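Local atomic coordinates of integral membrane indolylacetylinositol arabinosyltransferase EmbB (Mycolicibacterium smegmatis MC2 155, PDB entry 7BVC), a protein that probably transfers arabinose units to build the arabinan of mycobacterial arabinogalactan, and binds the drug ethambutol. Residues B[286-291]-B[970-975]; B[303-308]-B[1018-1023]; B[729-734]-B[978-983]. All blocks are in the same frame, centred on the assembly; numbering follows the deposited sequence.

Interaction 1: B[286-291]-B[970-975]; sequences DGYILQ and MDWAVG. With 95E (Ethambutol), chain I.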
loop_
_atom_site.group_PDB
_atom_site.type_symbol
_atom_site.label_atom_id
_atom_site.label_comp_id
_atom_site.label_asym_id
_atom_site.label_seq_id
_atom_site.Cartn_x
_atom_site.Cartn_y
_atom_site.Cartn_z
ATOM N N ASP B 286 -1.270 23.529 3.165
ATOM C CA ASP B 286 -1.391 24.952 3.449
ATOM C C ASP B 286 -0.199 25.749 2.945
ATOM O O ASP B 286 -0.379 26.796 2.317
ATOM C CB ASP B 286 -1.549 25.188 4.952
ATOM C CG ASP B 286 -2.808 24.574 5.508
ATOM O OD1 ASP B 286 -3.451 23.781 4.790
ATOM O OD2 ASP B 286 -3.161 24.893 6.660
ATOM N N GLY B 287 1.016 25.271 3.211
ATOM C CA GLY B 287 2.187 25.923 2.656
ATOM C C GLY B 287 2.218 25.858 1.145
ATOM O O GLY B 287 2.646 26.803 0.481
ATOM N N TYR B 288 1.697 24.753 0.599
ATOM C CA TYR B 288 1.645 24.549 -0.873
ATOM C C TYR B 288 0.812 25.662 -1.526
ATOM O O TYR B 288 1.282 26.251 -2.521
ATOM C CB TYR B 288 1.075 23.166 -1.202
ATOM C CG TYR B 288 1.373 22.676 -2.596
ATOM C CD1 TYR B 288 2.377 21.751 -2.831
ATOM C CD2 TYR B 288 0.650 23.135 -3.685
ATOM C CE1 TYR B 288 2.657 21.296 -4.109
ATOM C CE2 TYR B 288 0.916 22.690 -4.969
ATOM C CZ TYR B 288 1.923 21.767 -5.183
ATOM O OH TYR B 288 2.191 21.324 -6.445
ATOM N N ILE B 289 -0.379 25.936 -0.984
ATOM C CA ILE B 289 -1.257 26.964 -1.529
ATOM C C ILE B 289 -0.751 28.359 -1.186
ATOM O O ILE B 289 -0.884 29.288 -1.992
ATOM C CB ILE B 289 -2.694 26.740 -1.029
ATOM C CG1 ILE B 289 -3.184 25.357 -1.455
ATOM C CG2 ILE B 289 -3.625 27.814 -1.554
ATOM C CD1 ILE B 289 -4.620 25.089 -1.109
ATOM N N LEU B 290 -0.155 28.536 -0.006
ATOM C CA LEU B 290 0.363 29.851 0.354
ATOM C C LEU B 290 1.494 30.272 -0.573
ATOM O O LEU B 290 1.548 31.424 -1.017
ATOM C CB LEU B 290 0.832 29.857 1.808
ATOM C CG LEU B 290 1.033 31.253 2.395
ATOM C CD1 LEU B 290 -0.277 32.015 2.403
ATOM C CD2 LEU B 290 1.616 31.175 3.791
ATOM N N GLN B 291 2.408 29.349 -0.887
ATOM C CA GLN B 291 3.489 29.680 -1.806
ATOM C C GLN B 291 2.980 29.825 -3.232
ATOM O O GLN B 291 3.538 30.607 -4.007
ATOM C CB GLN B 291 4.589 28.623 -1.739
ATOM C CG GLN B 291 5.145 28.393 -0.346
ATOM C CD GLN B 291 5.579 29.676 0.325
ATOM O OE1 GLN B 291 5.168 29.975 1.444
ATOM N NE2 GLN B 291 6.420 30.439 -0.355
ATOM N N MET B 970 11.462 27.132 0.196
ATOM C CA MET B 970 10.714 26.430 1.228
ATOM C C MET B 970 10.000 25.245 0.599
ATOM O O MET B 970 9.363 25.388 -0.448
ATOM C CB MET B 970 9.704 27.361 1.898
ATOM C CG MET B 970 10.303 28.277 2.946
ATOM S SD MET B 970 9.113 29.469 3.582
ATOM C CE MET B 970 9.343 30.820 2.437
ATOM N N ASP B 971 10.112 24.075 1.227
ATOM C CA ASP B 971 9.371 22.928 0.737
ATOM C C ASP B 971 7.870 23.186 0.870
ATOM O O ASP B 971 7.427 24.084 1.588
ATOM C CB ASP B 971 9.777 21.666 1.496
ATOM C CG ASP B 971 11.107 21.109 1.026
ATOM O OD1 ASP B 971 11.898 21.873 0.436
ATOM O OD2 ASP B 971 11.363 19.907 1.243
ATOM N N TRP B 972 7.079 22.383 0.162
ATOM C CA TRP B 972 5.643 22.629 0.106
ATOM C C TRP B 972 4.935 22.337 1.420
ATOM O O TRP B 972 3.725 22.568 1.513
ATOM C CB TRP B 972 5.005 21.816 -1.024
ATOM C CG TRP B 972 5.146 20.336 -0.896
ATOM C CD1 TRP B 972 6.070 19.548 -1.514
ATOM C CD2 TRP B 972 4.320 19.453 -0.127
ATOM N NE1 TRP B 972 5.881 18.234 -1.168
ATOM C CE2 TRP B 972 4.811 18.150 -0.317
ATOM C CE3 TRP B 972 3.214 19.642 0.707
ATOM C CZ2 TRP B 972 4.241 17.041 0.298
ATOM C CZ3 TRP B 972 2.650 18.540 1.317
ATOM C CH2 TRP B 972 3.163 17.257 1.109
ATOM N N ALA B 973 5.644 21.846 2.433
ATOM C CA ALA B 973 5.062 21.636 3.749
ATOM C C ALA B 973 5.270 22.814 4.688
ATOM O O ALA B 973 4.360 23.150 5.452
ATOM C CB ALA B 973 5.643 20.373 4.391
ATOM N N VAL B 974 6.441 23.447 4.650
ATOM C CA VAL B 974 6.747 24.564 5.537
ATOM C C VAL B 974 6.353 25.893 4.896
ATOM O O VAL B 974 7.195 26.613 4.346
ATOM C CB VAL B 974 8.236 24.527 5.927
ATOM C CG1 VAL B 974 8.515 23.286 6.722
ATOM C CG2 VAL B 974 9.123 24.478 4.695
ATOM N N GLY B 975 5.076 26.250 4.980
ATOM C CA GLY B 975 4.655 27.532 4.449
ATOM C C GLY B 975 3.940 28.424 5.440
ATOM O O GLY B 975 4.056 29.651 5.375
HETATM C C2 95E I . -1.906 21.005 -6.252
HETATM O O12 95E I . -0.719 15.225 -0.194
HETATM C C11 95E I . -1.053 16.265 -1.070
HETATM C C10 95E I . -0.064 16.279 -2.230
HETATM C C13 95E I . 1.350 16.089 -1.705
HETATM C C14 95E I . 1.916 14.713 -2.017
HETATM N N9 95E I . -0.125 17.563 -2.895
HETATM C C8 95E I . -1.470 17.787 -3.385
HETATM C C7 95E I . -1.476 18.826 -4.500
HETATM N N6 95E I . -2.113 20.038 -4.019
HETATM C C3 95E I . -2.834 20.698 -5.088
HETATM O O1 95E I . -2.555 21.924 -7.079
HETATM C C4 95E I . -3.411 22.006 -4.561
HETATM C C5 95E I . -4.285 21.807 -3.321
#
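Tyr-288 and Trp-972 meet in the wall of the ethambutol pocket, where the GT-C membrane part of the enzyme joins the C-terminal domain. Tyr-288 belongs to helix 287-294. Trp-972 sits in the loop that follows strand 968-970. The two rings form an offset edge-to-face pair, with the edge of the tyrosine turned to the face of the indole. The Tyr-288 ring and the five-membered ring of Trp-972 have centroids 5.7 Å apart. Their planes are inclined at 67°. The Tyr-288 ring leaves the helix with CG anti to the backbone N (chi1 -162°), which turns its edge to the indole and one face to the drug.

Ethambutol packs against both rings. Its N6 lies over one face of Tyr-288, displaced toward the rim. Its C2 is 3.5 Å from Tyr-288 CE2. The other end of the drug lies over a face of Trp-972, with C13 3.5 Å from CH2 of the indole. Ile-289, the next residue of the helix, adds an apolar contact from CD1 to drug C5 at 4.0 Å. The phenol OH of Tyr-288 is hydrogen-bonded to Asn-304, and Trp-1012 makes an edge-to-face pair with Trp-972. Both partners also belong to the drug pocket.

Behind the rings the backbones come together at two glycines. Gly-287 and Gly-975 have no side chains to separate them, and the helix comes directly against the loop. No hydrogen bond crosses between the two segments, so packing carries the contact. Gln-291 is bent at chi2 (-52°), and its side chain crosses that of Met-970 at about a right angle. There, Gln-291 NE2 lies 4.1 Å from Met-970 CE.

Interaction 2: B[303-308]-B[1018-1023]; sequences ANYFRW and GGLLGI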
loop_
_atom_site.group_PDB
_atom_site.type_symbol
_atom_site.label_atom_id
_atom_site.label_comp_id
_atom_site.label_asym_id
_atom_site.label_seq_id
_atom_site.Cartn_x
_atom_site.Cartn_y
_atom_site.Cartn_z
ATOM N N ALA B 303 0.748 29.983 -11.410
ATOM C CA ALA B 303 1.429 28.751 -11.768
ATOM C C ALA B 303 1.339 27.727 -10.643
ATOM O O ALA B 303 1.006 28.039 -9.498
ATOM C CB ALA B 303 2.894 29.024 -12.091
ATOM N N ASN B 304 1.641 26.478 -10.991
ATOM C CA ASN B 304 1.909 25.437 -10.007
ATOM C C ASN B 304 3.388 25.533 -9.660
ATOM O O ASN B 304 4.252 25.294 -10.511
ATOM C CB ASN B 304 1.552 24.058 -10.550
ATOM C CG ASN B 304 1.260 23.061 -9.454
ATOM O OD1 ASN B 304 2.167 22.578 -8.780
ATOM N ND2 ASN B 304 -0.015 22.743 -9.270
ATOM N N TYR B 305 3.680 25.896 -8.412
ATOM C CA TYR B 305 5.018 26.363 -8.075
ATOM C C TYR B 305 6.019 25.218 -7.993
ATOM O O TYR B 305 7.162 25.354 -8.444
ATOM C CB TYR B 305 4.966 27.134 -6.757
ATOM C CG TYR B 305 6.243 27.845 -6.398
ATOM C CD1 TYR B 305 6.827 28.749 -7.270
ATOM C CD2 TYR B 305 6.862 27.618 -5.178
ATOM C CE1 TYR B 305 7.995 29.401 -6.940
ATOM C CE2 TYR B 305 8.027 28.266 -4.840
ATOM C CZ TYR B 305 8.588 29.156 -5.723
ATOM O OH TYR B 305 9.751 29.802 -5.385
ATOM N N PHE B 306 5.612 24.080 -7.435
ATOM C CA PHE B 306 6.550 23.055 -7.000
ATOM C C PHE B 306 6.718 21.902 -7.981
ATOM O O PHE B 306 7.530 21.012 -7.719
ATOM C CB PHE B 306 6.116 22.495 -5.641
ATOM C CG PHE B 306 6.073 23.521 -4.548
ATOM C CD1 PHE B 306 7.220 23.871 -3.864
ATOM C CD2 PHE B 306 4.882 24.131 -4.201
ATOM C CE1 PHE B 306 7.182 24.812 -2.860
ATOM C CE2 PHE B 306 4.840 25.071 -3.196
ATOM C CZ PHE B 306 5.990 25.410 -2.525
ATOM N N ARG B 307 5.994 21.886 -9.097
ATOM C CA ARG B 307 6.001 20.693 -9.931
ATOM C C ARG B 307 5.461 21.030 -11.314
ATOM O O ARG B 307 4.847 22.079 -11.524
ATOM C CB ARG B 307 5.177 19.578 -9.275
ATOM C CG ARG B 307 5.411 18.173 -9.798
ATOM C CD ARG B 307 4.542 17.191 -9.036
ATOM N NE ARG B 307 4.429 15.895 -9.696
ATOM C CZ ARG B 307 5.162 14.832 -9.384
ATOM N NH1 ARG B 307 4.990 13.693 -10.034
ATOM N NH2 ARG B 307 6.067 14.909 -8.421
ATOM N N TRP B 308 5.730 20.126 -12.260
ATOM C CA TRP B 308 5.118 20.125 -13.592
ATOM C C TRP B 308 5.595 21.291 -14.457
ATOM O O TRP B 308 4.805 21.911 -15.168
ATOM C CB TRP B 308 3.592 20.110 -13.498
ATOM C CG TRP B 308 3.060 18.804 -13.019
ATOM C CD1 TRP B 308 3.396 17.569 -13.481
ATOM C CD2 TRP B 308 2.110 18.596 -11.971
ATOM N NE1 TRP B 308 2.709 16.604 -12.792
ATOM C CE2 TRP B 308 1.913 17.210 -11.857
ATOM C CE3 TRP B 308 1.405 19.450 -11.118
ATOM C CZ2 TRP B 308 1.039 16.655 -10.928
ATOM C CZ3 TRP B 308 0.541 18.899 -10.197
ATOM C CH2 TRP B 308 0.364 17.514 -10.109
ATOM N N GLY B 1018 9.447 17.902 -13.396
ATOM C CA GLY B 1018 9.290 19.334 -13.248
ATOM C C GLY B 1018 10.026 19.859 -12.038
ATOM O O GLY B 1018 11.156 20.339 -12.159
ATOM N N GLY B 1019 9.407 19.752 -10.864
ATOM C CA GLY B 1019 10.081 20.031 -9.611
ATOM C C GLY B 1019 10.716 21.399 -9.494
ATOM O O GLY B 1019 10.539 22.262 -10.356
ATOM N N LEU B 1020 11.448 21.609 -8.403
ATOM C CA LEU B 1020 12.327 22.757 -8.264
ATOM C C LEU B 1020 13.749 22.374 -7.894
ATOM O O LEU B 1020 14.632 23.235 -7.945
ATOM C CB LEU B 1020 11.787 23.738 -7.214
ATOM C CG LEU B 1020 10.866 24.840 -7.727
ATOM C CD1 LEU B 1020 10.373 25.690 -6.572
ATOM C CD2 LEU B 1020 11.580 25.696 -8.758
ATOM N N LEU B 1021 13.996 21.119 -7.523
ATOM C CA LEU B 1021 15.327 20.631 -7.202
ATOM C C LEU B 1021 16.098 20.170 -8.428
ATOM O O LEU B 1021 17.099 19.462 -8.282
ATOM C CB LEU B 1021 15.238 19.490 -6.186
ATOM C CG LEU B 1021 14.549 19.813 -4.861
ATOM C CD1 LEU B 1021 14.410 18.562 -4.019
ATOM C CD2 LEU B 1021 15.322 20.881 -4.109
ATOM N N GLY B 1022 15.663 20.542 -9.625
ATOM C CA GLY B 1022 16.413 20.223 -10.822
ATOM C C GLY B 1022 17.344 21.357 -11.183
ATOM O O GLY B 1022 18.330 21.170 -11.900
ATOM N N ILE B 1023 17.028 22.545 -10.681
ATOM C CA ILE B 1023 17.858 23.724 -10.895
ATOM C C ILE B 1023 18.951 23.836 -9.842
ATOM O O ILE B 1023 20.110 24.110 -10.168
ATOM C CB ILE B 1023 16.966 24.980 -10.912
ATOM C CG1 ILE B 1023 15.955 24.906 -12.057
ATOM C CG2 ILE B 1023 17.815 26.226 -11.001
ATOM C CD1 ILE B 1023 14.817 25.891 -11.929
#
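The Tyr-305 ring carries the methyl CD1 of Leu-1020 over one face. Phe-306 CE2 lies at the edge of the same ring, in its plane. The Phe-306 ring in turn has Tyr-305 CD2 over a face, offset toward the rim, so the two neighbouring aromatics pack against each other. Further along, the indole of Trp-308 has Arg-307 NE over one face and Asn-304 ND2 at its edge.

The leucine methyl makes a CH-pi contact. Leu-1020 CD1 is 4.1 Å from the centroid of the Tyr-305 ring. It lies 20° off the ring normal, on the side of the ring nearer CE2 and CZ. The two side chains cross at about a right angle. Tyr-305 has CG anti to its own N (chi1 -171°), which brings the far half of the ring over to the leucine. The same methyl also rests on the backbone, with Leu-1020 CD1 3.7 Å from Tyr-305 O.

Beside this, the main chains run close together. Gly-1019 CA offers a C-H to Phe-306 O at 3.3 Å. The angle at that hydrogen is 151°. Arg-307 CA packs on Gly-1019 N at 3.7 Å. Trp-308 N faces Gly-1018, which has no CB to hold the two chains apart.

The polar ends turn elsewhere. Arg-307 NH2 is hydrogen-bonded to Trp-1012 O, and its guanidinium makes a cation-pi contact with the Trp-1012 ring. Asn-304, which touches ethambutol, is hydrogen-bonded through ND2 to Glu-313. The contact joins a loop of the GT-C part to one of the C-terminal domain. No classical hydrogen bond spans the two segments. Their buried fit therefore rests on dispersion, the CH-pi contact and one C-H...O contact.

Interaction 3: B[729-734]-B[978-983]; sequences GGCGLA and FPCQQP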
loop_
_atom_site.group_PDB
_atom_site.type_symbol
_atom_site.label_atom_id
_atom_site.label_comp_id
_atom_site.label_asym_id
_atom_site.label_seq_id
_atom_site.Cartn_x
_atom_site.Cartn_y
_atom_site.Cartn_z
ATOM N N GLY B 729 3.016 41.471 16.218
ATOM C CA GLY B 729 4.153 41.447 15.322
ATOM C C GLY B 729 5.077 40.275 15.576
ATOM O O GLY B 729 6.227 40.458 15.986
ATOM N N GLY B 730 4.583 39.066 15.340
ATOM C CA GLY B 730 5.368 37.871 15.568
ATOM C C GLY B 730 5.351 36.964 14.356
ATOM O O GLY B 730 4.439 37.006 13.533
ATOM N N CYS B 731 6.389 36.140 14.260
ATOM C CA CYS B 731 6.516 35.174 13.182
ATOM C C CYS B 731 5.986 33.820 13.650
ATOM O O CYS B 731 5.389 33.699 14.723
ATOM C CB CYS B 731 7.969 35.090 12.723
ATOM S SG CYS B 731 8.749 36.692 12.440
ATOM N N GLY B 732 6.200 32.786 12.846
ATOM C CA GLY B 732 5.808 31.448 13.237
ATOM C C GLY B 732 6.942 30.707 13.911
ATOM O O GLY B 732 7.364 31.081 15.009
ATOM N N LEU B 733 7.446 29.654 13.269
ATOM C CA LEU B 733 8.590 28.930 13.808
ATOM C C LEU B 733 9.885 29.722 13.724
ATOM O O LEU B 733 10.878 29.311 14.329
ATOM C CB LEU B 733 8.769 27.598 13.082
ATOM C CG LEU B 733 8.195 26.357 13.761
ATOM C CD1 LEU B 733 8.121 25.207 12.778
ATOM C CD2 LEU B 733 9.035 25.977 14.961
ATOM N N ALA B 734 9.905 30.837 12.995
ATOM C CA ALA B 734 11.123 31.624 12.853
ATOM C C ALA B 734 11.536 32.323 14.138
ATOM O O ALA B 734 12.598 32.953 14.161
ATOM C CB ALA B 734 10.950 32.655 11.740
ATOM N N PHE B 978 6.456 29.658 8.528
ATOM C CA PHE B 978 7.408 30.710 8.174
ATOM C C PHE B 978 6.711 31.727 7.279
ATOM O O PHE B 978 6.934 31.760 6.064
ATOM C CB PHE B 978 8.637 30.123 7.482
ATOM C CG PHE B 978 9.413 29.163 8.335
ATOM C CD1 PHE B 978 10.411 29.615 9.177
ATOM C CD2 PHE B 978 9.146 27.808 8.292
ATOM C CE1 PHE B 978 11.125 28.736 9.961
ATOM C CE2 PHE B 978 9.857 26.924 9.075
ATOM C CZ PHE B 978 10.848 27.389 9.909
ATOM N N PRO B 979 5.855 32.573 7.849
ATOM C CA PRO B 979 5.116 33.555 7.045
ATOM C C PRO B 979 5.843 34.870 6.801
ATOM O O PRO B 979 5.241 35.780 6.226
ATOM C CB PRO B 979 3.867 33.792 7.901
ATOM C CG PRO B 979 4.373 33.676 9.293
ATOM C CD PRO B 979 5.466 32.632 9.270
ATOM N N CYS B 980 7.104 35.001 7.215
ATOM C CA CYS B 980 7.848 36.234 7.015
ATOM C C CYS B 980 8.980 36.108 6.011
ATOM O O CYS B 980 9.408 37.125 5.460
ATOM C CB CYS B 980 8.421 36.734 8.350
ATOM S SG CYS B 980 7.274 37.743 9.316
ATOM N N GLN B 981 9.474 34.900 5.761
ATOM C CA GLN B 981 10.517 34.714 4.765
ATOM C C GLN B 981 9.940 34.875 3.364
ATOM O O GLN B 981 8.750 34.648 3.127
ATOM C CB GLN B 981 11.163 33.339 4.915
ATOM C CG GLN B 981 11.142 32.796 6.335
ATOM C CD GLN B 981 11.895 33.676 7.309
ATOM O OE1 GLN B 981 12.906 34.280 6.961
ATOM N NE2 GLN B 981 11.405 33.752 8.539
ATOM N N GLN B 982 10.796 35.273 2.432
ATOM C CA GLN B 982 10.302 35.525 1.085
ATOM C C GLN B 982 10.596 34.337 0.189
ATOM O O GLN B 982 11.726 33.830 0.194
ATOM C CB GLN B 982 10.945 36.779 0.503
ATOM C CG GLN B 982 10.138 37.411 -0.614
ATOM C CD GLN B 982 11.000 38.189 -1.582
ATOM O OE1 GLN B 982 12.219 38.024 -1.617
ATOM N NE2 GLN B 982 10.369 39.045 -2.376
ATOM N N PRO B 983 9.625 33.865 -0.592
ATOM C CA PRO B 983 9.882 32.723 -1.475
ATOM C C PRO B 983 10.757 33.089 -2.660
ATOM O O PRO B 983 11.191 34.237 -2.801
ATOM C CB PRO B 983 8.477 32.309 -1.923
ATOM C CG PRO B 983 7.690 33.562 -1.857
ATOM C CD PRO B 983 8.231 34.333 -0.687
#
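Phe-978 takes Leu-733 over one face of its ring. The touching atom is CB rather than the branched end of the leucine. Leu-733 CB is 4.2 Å from the ring centroid of Phe-978. It stands 28° off the ring normal, so this is a CH-pi contact. Ala-734 adds its methyl, with CB 4.0 Å from Phe-978 CD1. With CG beside the backbone N and anti to the carbonyl carbon (chi1 -62°), the phenyl ring reaches both of these residues.

Next to the ring, Pro-979 meets Gly-732 through CD, which is 3.7 Å from the glycine N. Gly-732 has no side chain to hold the proline off. At the outer end two cysteines face each other. Cys-731 SG and Cys-980 SG are 3.6 Å apart, too far for a disulfide, so as modelled the sulfurs are only in van der Waals contact.

In the next shell, Gln-959 of helix 958-961 touches Cys-731, Ala-734 and Cys-980, and so lies against both segments. Backbone hydrogen bonds join Leu-733 to Ala-977 and Ala-734 to Gln-959. The carbonyl O of Gln-981 accepts a hydrogen bond from Arg-294, which belongs to helix 287-294 of the GT-C part.

No hydrogen bond is made between the two segments themselves. Both are loops tied to the mixed sheet of the C-terminal domain. Segment 729-734 leads into strand 737-739, and segment 978-983 follows strand 968-970, an outermost strand of that sheet. The arrangement is loop-on-loop packing beside a beta sheet, within the domain whose family is grouped with the galactose-binding-like folds.

How the interactions relate
From the N terminus, helix 287-294 opens interaction 1 and the loop 303-308 opens interaction 2, both in the GT-C part of the chain. Segment 729-734, early in the C-terminal domain, opens interaction 3. Interaction 1 closes first, at 970-975, some 680 residues on. Interaction 3 closes next, at 978-983, and interaction 2 last, at 1018-1023. Interaction 1 thus crosses both others, while interaction 3 falls wholly within the span of interaction 2. Interactions 1 and 2 join the GT-C part to the C-terminal domain; interaction 3 is internal to that domain. Interaction 1 touches both neighbours, through Phe-306 on one hand and Pro-983 on the other.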